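Local coordinates for lipoprotein (Paraburkholderia phytofirmans, PDB 5T10) that forms a dodecameric periplasmic lipoprotein that probably guides Pel polysaccharide across the outer membrane during export, at residues K20-S25 with E81-Q86. Residues are numbered along the deposited sequence; the frame is centred on the assembly and turned at random.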
loop_
_atom_site.group_PDB
_atom_site.type_symbol
_atom_site.label_atom_id
_atom_site.label_comp_id
_atom_site.label_asym_id
_atom_site.label_seq_id
_atom_site.Cartn_x
_atom_site.Cartn_y
_atom_site.Cartn_z
ATOM N N LYS B 20 -25.690 39.594 -28.799
ATOM C CA LYS B 20 -25.864 38.220 -28.354
ATOM C C LYS B 20 -24.542 37.455 -28.358
ATOM O O LYS B 20 -23.796 37.465 -29.342
ATOM C CB LYS B 20 -26.900 37.504 -29.220
ATOM C CG LYS B 20 -26.977 36.020 -28.939
ATOM C CD LYS B 20 -28.369 35.455 -29.155
ATOM C CE LYS B 20 -28.497 34.081 -28.496
ATOM N NZ LYS B 20 -29.891 33.554 -28.529
ATOM N N VAL B 21 -24.249 36.784 -27.254
ATOM C CA VAL B 21 -22.966 36.115 -27.098
ATOM C C VAL B 21 -23.138 34.636 -26.789
ATOM O O VAL B 21 -23.914 34.254 -25.908
ATOM C CB VAL B 21 -22.129 36.779 -25.988
ATOM C CG1 VAL B 21 -20.850 35.965 -25.704
ATOM C CG2 VAL B 21 -21.811 38.221 -26.361
ATOM N N ALA B 22 -22.398 33.809 -27.520
ATOM C CA ALA B 22 -22.390 32.371 -27.298
ATOM C C ALA B 22 -21.109 31.978 -26.573
ATOM O O ALA B 22 -20.015 32.270 -27.060
ATOM C CB ALA B 22 -22.481 31.644 -28.624
ATOM N N VAL B 23 -21.249 31.343 -25.404
ATOM C CA VAL B 23 -20.104 30.810 -24.674
ATOM C C VAL B 23 -19.959 29.349 -25.080
ATOM O O VAL B 23 -20.868 28.535 -24.863
ATOM C CB VAL B 23 -20.266 30.943 -23.148
ATOM C CG1 VAL B 23 -19.049 30.369 -22.418
ATOM C CG2 VAL B 23 -20.483 32.393 -22.765
ATOM N N VAL B 24 -18.819 29.036 -25.691
ATOM C CA VAL B 24 -18.634 27.775 -26.397
ATOM C C VAL B 24 -17.366 27.062 -25.950
ATOM O O VAL B 24 -16.290 27.650 -25.994
ATOM C CB VAL B 24 -18.521 28.015 -27.923
ATOM C CG1 VAL B 24 -18.186 26.731 -28.647
ATOM C CG2 VAL B 24 -19.799 28.603 -28.463
ATOM N N SER B 25 -17.519 25.800 -25.548
ATOM C CA SER B 25 -16.429 24.893 -25.142
ATOM C C SER B 25 -15.119 25.543 -24.703
ATOM O O SER B 25 -14.261 25.867 -25.526
ATOM C CB SER B 25 -16.150 23.861 -26.233
ATOM O OG SER B 25 -15.497 24.464 -27.326
ATOM N N GLU B 81 -20.670 27.188 -36.757
ATOM C CA GLU B 81 -21.821 26.513 -37.334
ATOM C C GLU B 81 -23.020 26.701 -36.421
ATOM O O GLU B 81 -24.127 26.972 -36.880
ATOM C CB GLU B 81 -21.532 25.022 -37.508
ATOM N N TRP B 82 -22.782 26.583 -35.120
ATOM C CA TRP B 82 -23.843 26.711 -34.128
ATOM C C TRP B 82 -24.224 28.162 -33.829
ATOM O O TRP B 82 -25.401 28.516 -33.854
ATOM C CB TRP B 82 -23.465 25.994 -32.826
ATOM C CG TRP B 82 -24.541 26.091 -31.779
ATOM C CD1 TRP B 82 -25.734 25.435 -31.774
ATOM C CD2 TRP B 82 -24.523 26.902 -30.593
ATOM N NE1 TRP B 82 -26.460 25.782 -30.658
ATOM C CE2 TRP B 82 -25.739 26.683 -29.919
ATOM C CE3 TRP B 82 -23.598 27.790 -30.037
ATOM C CZ2 TRP B 82 -26.055 27.319 -28.717
ATOM C CZ3 TRP B 82 -23.912 28.420 -28.844
ATOM C CH2 TRP B 82 -25.129 28.185 -28.200
ATOM N N ALA B 83 -23.227 28.994 -33.546
ATOM C CA ALA B 83 -23.470 30.360 -33.091
ATOM C C ALA B 83 -24.318 31.181 -34.060
ATOM O O ALA B 83 -25.065 32.065 -33.640
ATOM C CB ALA B 83 -22.159 31.060 -32.812
ATOM N N ARG B 84 -24.203 30.886 -35.352
ATOM C CA ARG B 84 -24.991 31.577 -36.364
ATOM C C ARG B 84 -26.448 31.146 -36.283
ATOM O O ARG B 84 -27.353 31.958 -36.478
ATOM C CB ARG B 84 -24.433 31.307 -37.763
ATOM C CG ARG B 84 -23.067 31.930 -38.013
ATOM C CD ARG B 84 -22.456 31.468 -39.329
ATOM N NE ARG B 84 -21.196 32.149 -39.616
ATOM C CZ ARG B 84 -20.030 31.535 -39.790
ATOM N NH1 ARG B 84 -19.954 30.211 -39.712
ATOM N NH2 ARG B 84 -18.938 32.245 -40.054
ATOM N N SER B 85 -26.665 29.866 -35.986
ATOM C CA SER B 85 -28.013 29.317 -35.830
ATOM C C SER B 85 -28.732 29.935 -34.641
ATOM O O SER B 85 -29.954 30.008 -34.613
ATOM C CB SER B 85 -27.963 27.797 -35.674
ATOM O OG SER B 85 -27.641 27.175 -36.905
ATOM N N GLN B 86 -27.958 30.371 -33.657
ATOM C CA GLN B 86 -28.503 31.080 -32.510
ATOM C C GLN B 86 -28.418 32.585 -32.719
ATOM O O GLN B 86 -28.659 33.361 -31.797
ATOM C CB GLN B 86 -27.763 30.667 -31.237
ATOM C CG GLN B 86 -28.426 29.517 -30.473
ATOM C CD GLN B 86 -28.638 28.268 -31.320
ATOM O OE1 GLN B 86 -27.953 28.049 -32.323
ATOM N NE2 GLN B 86 -29.593 27.441 -30.916
#
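The CA atoms of Ala-22 and Ala-83, 6.2 Å apart, are the nearest such pair across the two segments, where the short helix 80-85 lies over one face of the mixed beta sheet. The strand that carries Ala-22 is an inner one, with strands 90-99 and 55-57 as its parallel neighbours. Alternation along this strand sorts the side chains: Lys-20, Ala-22 and Val-24 direct their CB atoms at the short helix, while Val-23 turns to the other face, where it meets Glu-40 of helix 35-49. Such helix-on-sheet packing fits the alpha/beta fold of the LpoB family, and here side chains from the strand do most of the touching.

Trp-82 does most of the apolar work. A chi1 of -179° sets CG opposite the backbone N, and the indole reaches from the helix to the strand and presents the six-membered ring. Its CZ3 comes within 3.5 Å of Ala-22 CB, an oblique approach. Val-24 touches the same corner through one branch, CG2 standing 4.1 Å from Trp-82 CZ3, and the two side chains run past each other in opposite directions. Val-91 of the adjacent strand touches both Val-24 and Ala-83. Ala-22 points its methyl at that of Ala-83, which lies crosswise to it, CB to CB 4.2 Å.

Beyond the helix the character turns polar. Lys-20 extends past the end of the helical turn, bent at chi2 (149°), and its NZ forms a salt bridge with Asp-54. On the way its methylene chain passes the backbone carbonyl of Gln-86, bringing Lys-20 CE within 3.4 Å of Gln-86 O.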